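Long-range contact in EscD/YscD/HrpQ family type III secretion system inner membrane ring protein (Pseudomonas aeruginosa, PDB 6UID), which probably forms part of the inner-membrane ring of the type III secretion basal body, its cytoplasmic domain meeting the sorting platform: residues W5-S11 / L93-D99. Residues are numbered along the deposited sequence; the frame is centred on the assembly and turned at random. Where two conformers were deposited one is given.
Sequences WKIRFYS and LRWTFCD. Unlike the reference sequence in segment 93-99: Thr96 (reference Ala).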
ATOM      1  N   TRP A   5      14.196  -3.046  -0.110  1.00 17.77           N
ATOM      2  CA  TRP A   5      13.276  -1.934   0.016  1.00 14.65           C
ATOM      3  C   TRP A   5      12.777  -1.902   1.445  1.00 14.83           C
ATOM      4  O   TRP A   5      12.878  -2.883   2.173  1.00 17.36           O
ATOM      5  CB  TRP A   5      12.088  -2.092  -0.956  1.00 16.96           C
ATOM      6  CG  TRP A   5      12.535  -2.150  -2.398  1.00 14.93           C
ATOM      7  CD1 TRP A   5      12.744  -3.270  -3.143  1.00 18.84           C
ATOM      8  CD2 TRP A   5      12.855  -1.044  -3.228  1.00 15.48           C
ATOM      9  NE1 TRP A   5      13.181  -2.922  -4.388  1.00 18.89           N
ATOM     10  CE2 TRP A   5      13.254  -1.558  -4.477  1.00 16.69           C
ATOM     11  CE3 TRP A   5      12.842   0.333  -3.037  1.00 15.75           C
ATOM     12  CZ2 TRP A   5      13.639  -0.728  -5.539  1.00 18.11           C
ATOM     13  CZ3 TRP A   5      13.229   1.155  -4.085  1.00 17.03           C
ATOM     14  CH2 TRP A   5      13.624   0.612  -5.323  1.00 17.95           C
ATOM     15  N   LYS A   6      12.220  -0.776   1.845  1.00 12.91           N
ATOM     16  CA  LYS A   6      11.534  -0.678   3.120  1.00 13.35           C
ATOM     17  C   LYS A   6      10.155  -0.067   2.916  1.00 13.14           C
ATOM     18  O   LYS A   6       9.942   0.742   2.004  1.00 12.91           O
ATOM     19  CB  LYS A   6      12.347   0.123   4.143  1.00 14.97           C
ATOM     20  CG  LYS A   6      12.782   1.491   3.675  1.00 16.38           C
ATOM     21  CD  LYS A   6      13.597   2.201   4.766  1.00 19.40           C
ATOM     22  CE  LYS A   6      13.884   3.614   4.335  1.00 17.86           C
ATOM     23  NZ  LYS A   6      14.776   4.337   5.306  1.00 22.62           N
ATOM     24  N   ILE A   7       9.212  -0.456   3.764  1.00 11.64           N
ATOM     25  CA  ILE A   7       7.829  -0.018   3.706  1.00 12.26           C
ATOM     26  C   ILE A   7       7.481   0.711   4.991  1.00 12.53           C
ATOM     27  O   ILE A   7       7.951   0.333   6.073  1.00 13.61           O
ATOM     28  CB  ILE A   7       6.901  -1.221   3.461  1.00 14.19           C
ATOM     29  CG1 ILE A   7       5.445  -0.797   3.387  1.00 17.44           C
ATOM     30  CG2 ILE A   7       7.067  -2.278   4.538  1.00 18.62           C
ATOM     31  CD1 ILE A   7       4.590  -1.822   2.623  1.00 23.59           C
ATOM     32  N   ARG A   8       6.681   1.769   4.880  1.00 12.18           N
ATOM     33  CA  ARG A   8       6.144   2.499   6.020  1.00 13.19           C
ATOM     34  C   ARG A   8       4.630   2.536   5.919  1.00 13.59           C
ATOM     35  O   ARG A   8       4.078   2.774   4.835  1.00 13.29           O
ATOM     36  CB  ARG A   8       6.689   3.931   6.107  1.00 15.97           C
ATOM     37  CG  ARG A   8       6.117   4.685   7.304  1.00 21.07           C
ATOM     38  CD  ARG A   8       6.952   5.867   7.705  1.00 30.53           C
ATOM     39  NE  ARG A   8       6.200   6.699   8.634  1.00 32.01           N
ATOM     40  CZ  ARG A   8       6.671   7.786   9.224  1.00 55.03           C
ATOM     41  NH1 ARG A   8       7.916   8.186   8.998  1.00 76.84           N
ATOM     42  NH2 ARG A   8       5.888   8.470  10.044  1.00 48.41           N
ATOM     43  N   PHE A   9       3.958   2.313   7.046  1.00 12.17           N
ATOM     44  CA  PHE A   9       2.507   2.359   7.124  1.00 12.41           C
ATOM     45  C   PHE A   9       2.018   3.661   7.736  1.00 14.74           C
ATOM     46  O   PHE A   9       2.625   4.192   8.669  1.00 15.10           O
ATOM     47  CB  PHE A   9       1.983   1.157   7.912  1.00 13.77           C
ATOM     48  CG  PHE A   9       2.294  -0.134   7.252  1.00 13.57           C
ATOM     49  CD1 PHE A   9       1.717  -0.463   6.047  1.00 15.52           C
ATOM     50  CD2 PHE A   9       3.200  -1.007   7.799  1.00 17.86           C
ATOM     51  CE1 PHE A   9       2.024  -1.650   5.406  1.00 16.77           C
ATOM     52  CE2 PHE A   9       3.510  -2.202   7.171  1.00 18.76           C
ATOM     53  CZ  PHE A   9       2.906  -2.521   5.975  1.00 17.38           C
ATOM     54  N   TYR A  10       0.924   4.187   7.177  1.00 13.56           N
ATOM     55  CA  TYR A  10       0.326   5.460   7.570  1.00 14.93           C
ATOM     56  C   TYR A  10      -1.163   5.287   7.873  1.00 21.83           C
ATOM     57  O   TYR A  10      -1.989   6.165   7.539  1.00 20.42           O
ATOM     58  CB  TYR A  10       0.482   6.498   6.465  1.00 15.51           C
ATOM     59  CG  TYR A  10       1.886   6.879   6.105  1.00 13.76           C
ATOM     60  CD1 TYR A  10       2.622   6.130   5.219  1.00 16.07           C
ATOM     61  CD2 TYR A  10       2.461   8.029   6.603  1.00 15.50           C
ATOM     62  CE1 TYR A  10       3.902   6.512   4.862  1.00 16.15           C
ATOM     63  CE2 TYR A  10       3.738   8.417   6.260  1.00 15.34           C
ATOM     64  CZ  TYR A  10       4.447   7.671   5.380  1.00 15.52           C
ATOM     65  OH  TYR A  10       5.732   8.053   5.031  1.00 19.73           O
ATOM     66  N   SER A  11      -1.539   4.146   8.425  1.00 15.33           N
ATOM     67  CA  SER A  11      -2.934   3.889   8.722  1.00 14.35           C
ATOM     68  C   SER A  11      -3.075   2.837   9.808  1.00 15.39           C
ATOM     69  O   SER A  11      -2.210   1.978  10.009  1.00 16.22           O
ATOM     70  CB  SER A  11      -3.669   3.414   7.463  1.00 14.96           C
ATOM     71  OG  SER A  11      -3.057   2.285   6.903  1.00 15.71           O
ATOM     72  N   LEU A  93      -5.905   0.828   3.935  1.00 13.63           N
ATOM     73  CA  LEU A  93      -4.458   0.791   4.057  1.00 13.52           C
ATOM     74  C   LEU A  93      -3.817   1.947   3.295  1.00 13.41           C
ATOM     75  O   LEU A  93      -4.133   2.185   2.115  1.00 14.11           O
ATOM     76  CB  LEU A  93      -3.932  -0.515   3.486  1.00 13.63           C
ATOM     77  CG  LEU A  93      -2.417  -0.679   3.434  1.00 14.76           C
ATOM     78  CD1 LEU A  93      -1.850  -0.736   4.824  1.00 19.25           C
ATOM     79  CD2 LEU A  93      -2.082  -1.920   2.645  1.00 16.11           C
ATOM     80  N   ARG A  94      -2.932   2.680   3.972  1.00 13.70           N
ATOM     81  CA  ARG A  94      -2.110   3.711   3.349  0.50 13.03           C
ATOM     82  C   ARG A  94      -0.645   3.389   3.632  1.00 14.17           C
ATOM     83  O   ARG A  94      -0.277   3.122   4.786  1.00 14.16           O
ATOM     84  CB  ARG A  94      -2.456   5.106   3.868  0.50 14.22           C
ATOM     85  CG  ARG A  94      -3.928   5.466   3.724  0.50 15.50           C
ATOM     86  CD  ARG A  94      -4.162   6.884   3.170  0.50 20.26           C
ATOM     87  NE  ARG A  94      -3.851   7.951   4.117  0.50 19.95           N
ATOM     88  CZ  ARG A  94      -4.096   9.247   3.898  0.50 12.81           C
ATOM     89  NH1 ARG A  94      -3.774  10.131   4.833  0.50 20.30           N
ATOM     90  NH2 ARG A  94      -4.666   9.667   2.746  0.50 19.15           N
ATOM     91  N   TRP A  95       0.179   3.405   2.594  1.00 12.00           N
ATOM     92  CA  TRP A  95       1.566   2.995   2.755  1.00 13.67           C
ATOM     93  C   TRP A  95       2.429   3.639   1.687  1.00 12.91           C
ATOM     94  O   TRP A  95       1.931   4.168   0.687  1.00 12.79           O
ATOM     95  CB  TRP A  95       1.695   1.466   2.675  1.00 12.52           C
ATOM     96  CG  TRP A  95       1.300   0.838   1.355  1.00 11.50           C
ATOM     97  CD1 TRP A  95       0.033   0.601   0.905  1.00 12.35           C
ATOM     98  CD2 TRP A  95       2.179   0.332   0.356  1.00 10.86           C
ATOM     99  NE1 TRP A  95       0.079  -0.019  -0.313  1.00 12.84           N
ATOM    100  CE2 TRP A  95       1.384  -0.204  -0.672  1.00 12.39           C
ATOM    101  CE3 TRP A  95       3.569   0.273   0.228  1.00 11.12           C
ATOM    102  CZ2 TRP A  95       1.936  -0.785  -1.816  1.00 12.69           C
ATOM    103  CZ3 TRP A  95       4.121  -0.316  -0.895  1.00 11.96           C
ATOM    104  CH2 TRP A  95       3.306  -0.815  -1.927  1.00 13.38           C
ATOM    105  N   THR A  96       3.740   3.597   1.898  1.00 12.38           N
ATOM    106  CA  THR A  96       4.689   3.932   0.856  1.00 11.88           C
ATOM    107  C   THR A  96       5.926   3.071   1.039  1.00 12.96           C
ATOM    108  O   THR A  96       6.096   2.400   2.064  1.00 12.77           O
ATOM    109  CB  THR A  96       5.057   5.410   0.877  1.00 16.80           C
ATOM    110  OG1 THR A  96       5.656   5.737  -0.389  1.00 25.28           O
ATOM    111  CG2 THR A  96       5.997   5.694   2.024  1.00 14.82           C
ATOM    112  N   PHE A  97       6.807   3.091   0.056  1.00 11.93           N
ATOM    113  CA  PHE A  97       8.045   2.340   0.148  1.00 12.58           C
ATOM    114  C   PHE A  97       9.176   3.168  -0.426  1.00 12.64           C
ATOM    115  O   PHE A  97       8.949   4.089  -1.225  1.00 12.99           O
ATOM    116  CB  PHE A  97       7.941   0.964  -0.547  1.00 12.25           C
ATOM    117  CG  PHE A  97       8.002   1.029  -2.054  1.00 12.10           C
ATOM    118  CD1 PHE A  97       6.869   1.332  -2.768  1.00 14.46           C
ATOM    119  CD2 PHE A  97       9.187   0.793  -2.716  1.00 13.44           C
ATOM    120  CE1 PHE A  97       6.935   1.407  -4.179  1.00 14.64           C
ATOM    121  CE2 PHE A  97       9.262   0.876  -4.093  1.00 15.85           C
ATOM    122  CZ  PHE A  97       8.131   1.169  -4.810  1.00 14.41           C
ATOM    123  N   CYS A  98      10.400   2.816  -0.070  1.00 11.91           N
ATOM    124  CA  CYS A  98      11.569   3.429  -0.683  1.00 14.08           C
ATOM    125  C   CYS A  98      12.819   2.608  -0.443  1.00 14.00           C
ATOM    126  O   CYS A  98      12.810   1.593   0.260  1.00 13.23           O
ATOM    127  CB  CYS A  98      11.772   4.874  -0.219  1.00 18.90           C
ATOM    128  SG  CYS A  98      12.245   5.063   1.504  1.00 20.48           S
ATOM    129  N   ASP A  99      13.904   3.045  -1.072  1.00 16.14           N
ATOM    130  CA  ASP A  99      15.184   2.375  -0.938  0.50 17.44           C
ATOM    131  C   ASP A  99      15.734   2.571   0.469  1.00 17.48           C
ATOM    132  O   ASP A  99      15.438   3.581   1.125  1.00 18.58           O
ATOM    133  CB  ASP A  99      16.155   2.949  -1.972  0.50 25.93           C
ATOM    134  CG  ASP A  99      17.595   2.561  -1.715  0.50 32.90           C
ATOM    135  OD1 ASP A  99      18.034   1.517  -2.239  0.50 40.41           O
ATOM    136  OD2 ASP A  99      18.289   3.305  -0.997  0.50 34.37           O
TER
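Lys6 pairs with Cys98 and Arg8 with Thr96 as hydrogen-bonded antiparallel residues, joining strand 5-9 to strand 93-98, whose axes approach to 4.7 Å; Ile7-Phe97 and Phe9-Trp95 are the non-hydrogen-bonded pairs. Each hydrogen-bonded pair is closed by two amide-carbonyl bonds, and Tyr10 N adds one more to Arg94 O. Beyond the strand end, the hydroxyl of Ser11 takes over from a main-chain carbonyl: Arg94 N donates to Ser11 OG at 3.0 Å, almost straight at 167°.

The face carrying Ile7, Phe9, Trp95 and Phe97 turns to the second sheet, where Leu37, Leu49 and Leu51 meet it. Here Ile7 CG1 lies anti to the backbone N (chi1 -180°), which carries CD1 to 3.3 Å from Trp95 CE3. Phe9 CD1 touches Leu93 CD1 at 3.8 Å and also reaches Trp95 CB. Near the start of strand 5-9, Phe97 turns its edge to the six-membered ring of Trp5 in an offset edge-to-face pair, planes at 79°; CE2 of Phe97 sits 3.7 Å above the indole plane, toward its rim. Trp5 NE1 donates to Asp54 O, tying this indole to strand 49-54.

On the other face, Thr96 CG2 abuts the edge of the Tyr10 ring, 3.6 Å from CE1, while Lys6 CE packs against Cys98 SG at 3.6 Å. Lys6 NZ and Tyr10 OH continue to the carbonyls of Arg102 and Pro105, so the chain just after strand 93-98 is fastened across this face. The first and last strands of the FHA-like domain thus meet as neighbouring inner strands of their sheet, knit by main-chain bonds, with an aromatic and aliphatic layer facing the second sheet and, on the reverse, a mix of apolar contacts and two bonds that hold down the chain beyond the strand.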